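Local atomic coordinates of peptidyl tryptophan dihydroxylase (Pseudomonas putida, PDB entry 7CTQ), a protein that uses bound FAD as a flavoprotein monooxygenase to dihydroxylate a peptidyl tryptophan, a step essential for making the tryptophylquinone cofactor of quinohemoprotein amine dehydrogenase. Residues R91-F94 against D95-L98; R99-L102 against Q103-G106. All coordinates share one frame; numbering follows the deposited sequence.

How the contacts relate
Contacts 1 and 2 follow one another along a single helix, 91-104, with their centres about 13 Å apart. Contact 1 is its first half and contact 2 its second half and exit. Both mix buried and solvent-facing residues, and contact 2 has the larger exposed share. Both are built on i to i+4 backbone bonds. Their side-chain chemistry differs with place. In contact 1 a buried arginine joins an aspartate to FAD, and a phenylalanine packs on a leucine. In contact 2 the salt bridge within the helix is long, and the chain ends the helix at a glycine. L98 touches the probable glycine-rich Rossmann motif, while L102 packs on helix 15-27.

Contact 1 of 2, residues R91-F94 against D95-L98; sequences RQRF and DRAL. With FAD (flavin-adenine dinucleotide), chain C.
R91 and D95 form a salt bridge one helical turn apart. The guanidinium meets the carboxylate side-on, with both nitrogens on one oxygen: NH2 of R91 lies 3.0 Å from OD1 of D95, and NE of R91 lies 3.2 Å from the same OD1. OD1 sits in the guanidinium plane, and the two nitrogens reach it from opposite faces of the carboxylate, whose plane is turned 85° from that of the guanidinium. The R91 chain folds back at chi2 and chi3 (-57° and -56°), which carries its end across to D95 and the FAD.

The same guanidinium holds FAD. NH2 of R91 bonds to the phosphate oxygen O1A of FAD at 2.9 Å, and NH1 of R91 gives an almost straight bond to the ribityl O4' of FAD, also 2.9 Å. NH1 makes a further salt bridge to E44. A leucine in place of R91 would probably leave O1A and O4' without these donors and D95 without its cationic mate.

L98 lies over one face of the F94 ring, displaced toward its rim, with CD1 of L98 4.0 Å from CE2 of F94. NH1 of R93 and NH2 of R96 come within 3.2 Å, like charges, their planes nearly at right angles. O of Q92 lies over one face of the R96 guanidinium.

Backbone bonds complete the turn, among them the amide of D95 to the carbonyl of R91. The D90 carboxylate accepts from the amides of Q92 and R93. The helix follows strand 87-90, and R91 and F94 rest on P15 at the start of helix 15-27.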
ATOM      1  N   ARG A  91     -11.630  -5.669   9.878  1.00 71.21           N
ATOM      2  CA  ARG A  91     -10.486  -4.972  10.449  1.00 71.34           C
ATOM      3  C   ARG A  91     -10.525  -4.936  11.967  1.00 68.36           C
ATOM      4  O   ARG A  91      -9.468  -4.814  12.597  1.00 71.34           O
ATOM      5  CB  ARG A  91     -10.414  -3.551   9.889  1.00 69.39           C
ATOM      6  CG  ARG A  91     -10.126  -3.507   8.395  1.00 66.47           C
ATOM      7  CD  ARG A  91      -8.832  -4.238   8.085  1.00 59.67           C
ATOM      8  NE  ARG A  91      -7.714  -3.699   8.851  1.00 61.37           N
ATOM      9  CZ  ARG A  91      -6.870  -2.781   8.388  1.00 55.59           C
ATOM     10  NH1 ARG A  91      -7.020  -2.312   7.157  1.00 43.78           N
ATOM     11  NH2 ARG A  91      -5.877  -2.337   9.150  1.00 44.51           N
ATOM     12  N   GLN A  92     -11.713  -5.035  12.567  1.00 77.13           N
ATOM     13  CA  GLN A  92     -11.802  -5.175  14.018  1.00 82.87           C
ATOM     14  C   GLN A  92     -11.076  -6.433  14.482  1.00 77.60           C
ATOM     15  O   GLN A  92     -10.143  -6.366  15.294  1.00 72.15           O
ATOM     16  CB  GLN A  92     -13.267  -5.202  14.459  1.00 80.99           C
ATOM     17  CG  GLN A  92     -14.157  -4.158  13.799  1.00 91.35           C
ATOM     18  CD  GLN A  92     -15.638  -4.448  13.999  1.00 92.95           C
ATOM     19  OE1 GLN A  92     -16.364  -4.731  13.043  1.00 91.05           O
ATOM     20  NE2 GLN A  92     -16.091  -4.384  15.248  1.00 87.93           N
ATOM     21  N   ARG A  93     -11.500  -7.598  13.971  1.00 81.62           N
ATOM     22  CA  ARG A  93     -10.793  -8.844  14.264  1.00 83.42           C
ATOM     23  C   ARG A  93      -9.330  -8.750  13.860  1.00 81.61           C
ATOM     24  O   ARG A  93      -8.443  -9.144  14.626  1.00 76.45           O
ATOM     25  CB  ARG A  93     -11.446 -10.027  13.545  1.00 85.70           C
ATOM     26  CG  ARG A  93     -12.396 -10.902  14.371  1.00 94.81           C
ATOM     27  CD  ARG A  93     -13.553 -10.062  14.872  1.00 96.86           C
ATOM     28  NE  ARG A  93     -14.791 -10.790  15.114  1.00 93.14           N
ATOM     29  CZ  ARG A  93     -15.554 -10.621  16.187  1.00 93.07           C
ATOM     30  NH1 ARG A  93     -15.204  -9.753  17.130  1.00 92.20           N
ATOM     31  NH2 ARG A  93     -16.671 -11.319  16.317  1.00 88.50           N
ATOM     32  N   PHE A  94      -9.063  -8.208  12.668  1.00 79.84           N
ATOM     33  CA  PHE A  94      -7.716  -8.218  12.101  1.00 67.57           C
ATOM     34  C   PHE A  94      -6.718  -7.487  12.994  1.00 70.53           C
ATOM     35  O   PHE A  94      -5.695  -8.052  13.397  1.00 71.09           O
ATOM     36  CB  PHE A  94      -7.754  -7.595  10.707  1.00 70.24           C
ATOM     37  CG  PHE A  94      -6.530  -7.859   9.891  1.00 70.91           C
ATOM     38  CD1 PHE A  94      -6.160  -9.155   9.568  1.00 76.33           C
ATOM     39  CD2 PHE A  94      -5.752  -6.812   9.434  1.00 69.19           C
ATOM     40  CE1 PHE A  94      -5.033  -9.398   8.804  1.00 76.08           C
ATOM     41  CE2 PHE A  94      -4.621  -7.050   8.671  1.00 72.60           C
ATOM     42  CZ  PHE A  94      -4.263  -8.342   8.356  1.00 68.63           C
ATOM     43  N   ASP A  95      -6.998  -6.220  13.308  1.00 72.14           N
ATOM     44  CA  ASP A  95      -6.025  -5.413  14.045  1.00 74.68           C
ATOM     45  C   ASP A  95      -5.824  -5.943  15.459  1.00 76.55           C
ATOM     46  O   ASP A  95      -4.694  -5.978  15.960  1.00 73.63           O
ATOM     47  CB  ASP A  95      -6.458  -3.946  14.074  1.00 81.42           C
ATOM     48  CG  ASP A  95      -6.856  -3.425  12.699  1.00 83.01           C
ATOM     49  OD1 ASP A  95      -6.305  -3.924  11.692  1.00 79.71           O
ATOM     50  OD2 ASP A  95      -7.718  -2.523  12.625  1.00 80.69           O
ATOM     51  N   ARG A  96      -6.909  -6.351  16.122  1.00 88.05           N
ATOM     52  CA  ARG A  96      -6.772  -7.011  17.416  1.00 86.74           C
ATOM     53  C   ARG A  96      -5.970  -8.297  17.283  1.00 78.40           C
ATOM     54  O   ARG A  96      -5.198  -8.655  18.179  1.00 86.63           O
ATOM     55  CB  ARG A  96      -8.152  -7.288  18.016  1.00 99.87           C
ATOM     56  CG  ARG A  96      -8.831  -6.079  18.660  1.00104.45           C
ATOM     57  CD  ARG A  96     -10.076  -6.498  19.456  1.00108.49           C
ATOM     58  NE  ARG A  96     -11.303  -6.468  18.655  1.00104.50           N
ATOM     59  CZ  ARG A  96     -11.999  -7.548  18.300  1.00102.24           C
ATOM     60  NH1 ARG A  96     -11.595  -8.757  18.672  1.00 96.04           N
ATOM     61  NH2 ARG A  96     -13.102  -7.420  17.570  1.00 90.82           N
ATOM     62  N   ALA A  97      -6.107  -8.984  16.158  1.00 75.18           N
ATOM     63  CA  ALA A  97      -5.359 -10.215  15.969  1.00 74.21           C
ATOM     64  C   ALA A  97      -3.901  -9.976  15.590  1.00 80.07           C
ATOM     65  O   ALA A  97      -3.059 -10.844  15.844  1.00 83.38           O
ATOM     66  CB  ALA A  97      -6.038 -11.047  14.888  1.00 81.03           C
ATOM     67  N   LEU A  98      -3.587  -8.833  14.963  1.00 75.20           N
ATOM     68  CA  LEU A  98      -2.204  -8.529  14.606  1.00 78.63           C
ATOM     69  C   LEU A  98      -1.303  -8.496  15.831  1.00 73.10           C
ATOM     70  O   LEU A  98      -0.120  -8.845  15.741  1.00 68.32           O
ATOM     71  CB  LEU A  98      -2.125  -7.196  13.861  1.00 74.14           C
ATOM     72  CG  LEU A  98      -2.519  -7.182  12.377  1.00 70.92           C
ATOM     73  CD1 LEU A  98      -2.515  -5.762  11.807  1.00 59.81           C
ATOM     74  CD2 LEU A  98      -1.620  -8.099  11.553  1.00 68.96           C
TER
HETATM   75  PA  FAD C 501      -3.507   1.142   9.180  1.00 44.94           P
HETATM   76  O1A FAD C 501      -4.005  -0.188   8.770  1.00 40.84           O
HETATM   77  O2A FAD C 501      -4.557   2.238   9.077  1.00 47.92           O
HETATM   78  O5B FAD C 501      -2.845   1.019  10.589  1.00 46.60           O
HETATM   79  C5B FAD C 501      -2.628   2.174  11.423  1.00 44.08           C
HETATM   80  C4B FAD C 501      -2.730   1.700  12.848  1.00 59.27           C
HETATM   81  O4B FAD C 501      -2.294   2.759  13.731  1.00 61.30           O
HETATM   82  C3B FAD C 501      -4.132   1.294  13.316  1.00 65.72           C
HETATM   83  O3B FAD C 501      -4.055   0.151  14.165  1.00 68.73           O
HETATM   84  C2B FAD C 501      -4.628   2.548  14.047  1.00 66.47           C
HETATM   85  O2B FAD C 501      -5.554   2.262  15.094  1.00 74.80           O
HETATM   86  C1B FAD C 501      -3.320   3.057  14.654  1.00 69.39           C
HETATM   87  N9A FAD C 501      -3.257   4.472  14.990  1.00 64.79           N
HETATM   88  C8A FAD C 501      -3.773   5.543  14.315  1.00 68.96           C
HETATM   89  N7A FAD C 501      -3.536   6.706  14.871  1.00 69.28           N
HETATM   90  C5A FAD C 501      -2.838   6.369  16.017  1.00 65.78           C
HETATM   91  C6A FAD C 501      -2.304   7.140  17.069  1.00 62.70           C
HETATM   92  N6A FAD C 501      -2.394   8.468  17.138  1.00 66.60           N
HETATM   93  N1A FAD C 501      -1.651   6.492  18.070  1.00 58.01           N
HETATM   94  C2A FAD C 501      -1.554   5.161  18.011  1.00 60.19           C
HETATM   95  N3A FAD C 501      -2.023   4.335  17.068  1.00 64.30           N
HETATM   96  C4A FAD C 501      -2.653   5.000  16.095  1.00 69.36           C
HETATM   97  N1  FAD C 501      -7.433  -2.248   1.542  1.00 49.19           N
HETATM   98  C2  FAD C 501      -7.763  -3.506   1.122  1.00 44.70           C
HETATM   99  O2  FAD C 501      -6.924  -4.406   1.050  1.00 45.91           O
HETATM  100  N3  FAD C 501      -9.067  -3.794   0.776  1.00 48.47           N
HETATM  101  C4  FAD C 501     -10.129  -2.914   0.811  1.00 55.73           C
HETATM  102  O4  FAD C 501     -11.255  -3.290   0.491  1.00 52.80           O
HETATM  103  C4X FAD C 501      -9.773  -1.580   1.255  1.00 49.98           C
HETATM  104  N5  FAD C 501     -10.719  -0.680   1.311  1.00 50.47           N
HETATM  105  C5X FAD C 501     -10.380   0.596   1.734  1.00 49.53           C
HETATM  106  C6  FAD C 501     -11.376   1.572   1.792  1.00 48.79           C
HETATM  107  C7  FAD C 501     -11.083   2.871   2.194  1.00 52.47           C
HETATM  108  C7M FAD C 501     -12.183   3.898   2.249  1.00 43.83           C
HETATM  109  C8  FAD C 501      -9.765   3.207   2.544  1.00 50.23           C
HETATM  110  C8M FAD C 501      -9.416   4.601   2.993  1.00 44.60           C
HETATM  111  C9  FAD C 501      -8.771   2.236   2.492  1.00 46.80           C
HETATM  112  C9A FAD C 501      -9.066   0.940   2.085  1.00 51.06           C
HETATM  113  N10 FAD C 501      -8.080  -0.066   2.028  1.00 48.02           N
HETATM  114  C10 FAD C 501      -8.397  -1.339   1.599  1.00 47.96           C
HETATM  115  C1' FAD C 501      -6.685   0.250   2.340  1.00 42.11           C
HETATM  116  C2' FAD C 501      -6.210  -0.269   3.687  1.00 47.80           C
HETATM  117  O2' FAD C 501      -7.107   0.103   4.734  1.00 44.68           O
HETATM  118  C3' FAD C 501      -4.827   0.317   3.960  1.00 44.22           C
HETATM  119  O3' FAD C 501      -4.047   0.146   2.782  1.00 43.02           O
HETATM  120  C4' FAD C 501      -4.062  -0.300   5.127  1.00 47.88           C
HETATM  121  O4' FAD C 501      -4.920  -0.525   6.250  1.00 50.93           O
HETATM  122  C5' FAD C 501      -2.896   0.574   5.526  1.00 38.49           C
HETATM  123  O5' FAD C 501      -2.100  -0.138   6.484  1.00 36.90           O
HETATM  124  P   FAD C 501      -1.251   0.625   7.545  1.00 41.06           P
HETATM  125  O1P FAD C 501      -0.259   1.507   6.772  1.00 39.11           O
HETATM  126  O2P FAD C 501      -0.672  -0.323   8.538  1.00 41.78           O
HETATM  127  O3P FAD C 501      -2.309   1.584   8.237  1.00 42.53           O

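Contact 2 of 2, residues R99-L102 against Q103-G106; sequences RDDL and QRAG
A Schellman motif closes helix 91-104, and the contact between 99-102 and 103-106 spans its last helical residues and the exit. The chain leaves the helix at G106, where phi is positive (84°). With this backbone a CB would be forced against the carbonyl oxygen of A105, which favours glycine. N of G106 bonds to O of Q103 at 3.0 Å.

Ahead of the exit the helical pattern holds. The amide of Q103 bonds to O of R99, and N of R104 bonds to O of D100 at 2.8 Å. The amide of A105 bonds to O of D101 and also makes a weak i to i+3 bond to O of L102.

L102 turns inward, onto A18, A21 and I22 of helix 15-27 and V109 of strand 108-119. This packs the helix end against the part of the fold that is probably Rossmann-type and binds FAD.

D101 is buried, and its OD2 is bonded to the amide of A62. Its other oxygen serves R104. The R104 chain starts with CG opposite the backbone N (chi1 -163°), then bends at chi2 and chi3 and returns over the helix. One face of its guanidinium lies over O of D100. NH2 of R104 ends 3.5 Å from OD1 of D101, a long salt bridge with the two planes 58° apart.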
ATOM      1  N   ARG A  99      -1.841  -8.097  16.984  1.00 69.65           N
ATOM      2  CA  ARG A  99      -1.006  -7.977  18.175  1.00 75.90           C
ATOM      3  C   ARG A  99      -0.498  -9.337  18.644  1.00 73.68           C
ATOM      4  O   ARG A  99       0.597  -9.421  19.211  1.00 65.12           O
ATOM      5  CB  ARG A  99      -1.785  -7.282  19.291  1.00 68.46           C
ATOM      6  CG  ARG A  99      -2.930  -6.406  18.803  1.00 76.58           C
ATOM      7  CD  ARG A  99      -2.433  -5.271  17.932  1.00 76.82           C
ATOM      8  NE  ARG A  99      -2.297  -4.034  18.692  1.00 88.63           N
ATOM      9  CZ  ARG A  99      -3.318  -3.254  19.038  1.00 91.64           C
ATOM     10  NH1 ARG A  99      -4.555  -3.585  18.687  1.00 84.86           N
ATOM     11  NH2 ARG A  99      -3.105  -2.142  19.732  1.00 88.80           N
ATOM     12  N   ASP A 100      -1.274 -10.406  18.423  1.00 73.12           N
ATOM     13  CA  ASP A 100      -0.833 -11.748  18.801  1.00 74.06           C
ATOM     14  C   ASP A 100       0.403 -12.156  18.013  1.00 71.05           C
ATOM     15  O   ASP A 100       1.373 -12.679  18.577  1.00 67.95           O
ATOM     16  CB  ASP A 100      -1.954 -12.771  18.578  1.00 78.58           C
ATOM     17  CG  ASP A 100      -3.238 -12.410  19.299  1.00 87.23           C
ATOM     18  OD1 ASP A 100      -3.213 -11.459  20.115  1.00 82.82           O
ATOM     19  OD2 ASP A 100      -4.278 -13.062  19.039  1.00 86.19           O
ATOM     20  N   ASP A 101       0.379 -11.930  16.698  1.00 75.81           N
ATOM     21  CA  ASP A 101       1.521 -12.284  15.863  1.00 67.73           C
ATOM     22  C   ASP A 101       2.759 -11.491  16.247  1.00 63.02           C
ATOM     23  O   ASP A 101       3.880 -11.999  16.141  1.00 67.05           O
ATOM     24  CB  ASP A 101       1.180 -12.065  14.393  1.00 69.45           C
ATOM     25  CG  ASP A 101      -0.090 -12.781  13.982  1.00 83.80           C
ATOM     26  OD1 ASP A 101      -1.105 -12.639  14.699  1.00 82.95           O
ATOM     27  OD2 ASP A 101      -0.070 -13.488  12.948  1.00 84.51           O
ATOM     28  N   LEU A 102       2.579 -10.252  16.702  1.00 64.86           N
ATOM     29  CA  LEU A 102       3.723  -9.463  17.142  1.00 62.35           C
ATOM     30  C   LEU A 102       4.320 -10.036  18.427  1.00 64.63           C
ATOM     31  O   LEU A 102       5.535 -10.274  18.508  1.00 53.35           O
ATOM     32  CB  LEU A 102       3.305  -8.003  17.318  1.00 53.95           C
ATOM     33  CG  LEU A 102       2.978  -7.276  16.003  1.00 63.19           C
ATOM     34  CD1 LEU A 102       2.143  -6.019  16.245  1.00 58.04           C
ATOM     35  CD2 LEU A 102       4.256  -6.938  15.229  1.00 46.42           C
ATOM     36  N   GLN A 103       3.478 -10.285  19.435  1.00 62.03           N
ATOM     37  CA  GLN A 103       3.978 -10.868  20.677  1.00 61.11           C
ATOM     38  C   GLN A 103       4.576 -12.244  20.427  1.00 59.54           C
ATOM     39  O   GLN A 103       5.592 -12.607  21.030  1.00 69.92           O
ATOM     40  CB  GLN A 103       2.866 -10.930  21.722  1.00 58.71           C
ATOM     41  CG  GLN A 103       2.849  -9.716  22.645  1.00 68.21           C
ATOM     42  CD  GLN A 103       1.630  -9.659  23.554  1.00 74.97           C
ATOM     43  OE1 GLN A 103       0.518 -10.003  23.150  1.00 80.50           O
ATOM     44  NE2 GLN A 103       1.836  -9.215  24.792  1.00 68.84           N
ATOM     45  N   ARG A 104       3.989 -13.009  19.505  1.00 62.96           N
ATOM     46  CA  ARG A 104       4.584 -14.287  19.127  1.00 63.13           C
ATOM     47  C   ARG A 104       5.989 -14.096  18.562  1.00 72.02           C
ATOM     48  O   ARG A 104       6.881 -14.918  18.803  1.00 66.33           O
ATOM     49  CB  ARG A 104       3.684 -14.996  18.117  1.00 66.84           C
ATOM     50  CG  ARG A 104       3.975 -16.480  17.948  1.00 81.08           C
ATOM     51  CD  ARG A 104       2.691 -17.302  17.864  1.00 79.34           C
ATOM     52  NE  ARG A 104       1.712 -16.710  16.957  1.00 79.21           N
ATOM     53  CZ  ARG A 104       0.591 -16.111  17.352  1.00 81.06           C
ATOM     54  NH1 ARG A 104       0.298 -16.032  18.645  1.00 74.56           N
ATOM     55  NH2 ARG A 104      -0.241 -15.594  16.455  1.00 79.61           N
ATOM     56  N   ALA A 105       6.211 -13.012  17.824  1.00 63.70           N
ATOM     57  CA  ALA A 105       7.519 -12.756  17.232  1.00 58.32           C
ATOM     58  C   ALA A 105       8.487 -12.085  18.197  1.00 65.01           C
ATOM     59  O   ALA A 105       9.616 -11.767  17.801  1.00 64.55           O
ATOM     60  CB  ALA A 105       7.368 -11.897  15.974  1.00 60.49           C
ATOM     61  N   GLY A 106       8.084 -11.858  19.441  1.00 58.99           N
ATOM     62  CA  GLY A 106       8.958 -11.189  20.381  1.00 64.22           C
ATOM     63  C   GLY A 106       8.928  -9.681  20.293  1.00 54.60           C
ATOM     64  O   GLY A 106       9.966  -9.033  20.477  1.00 68.11           O
TER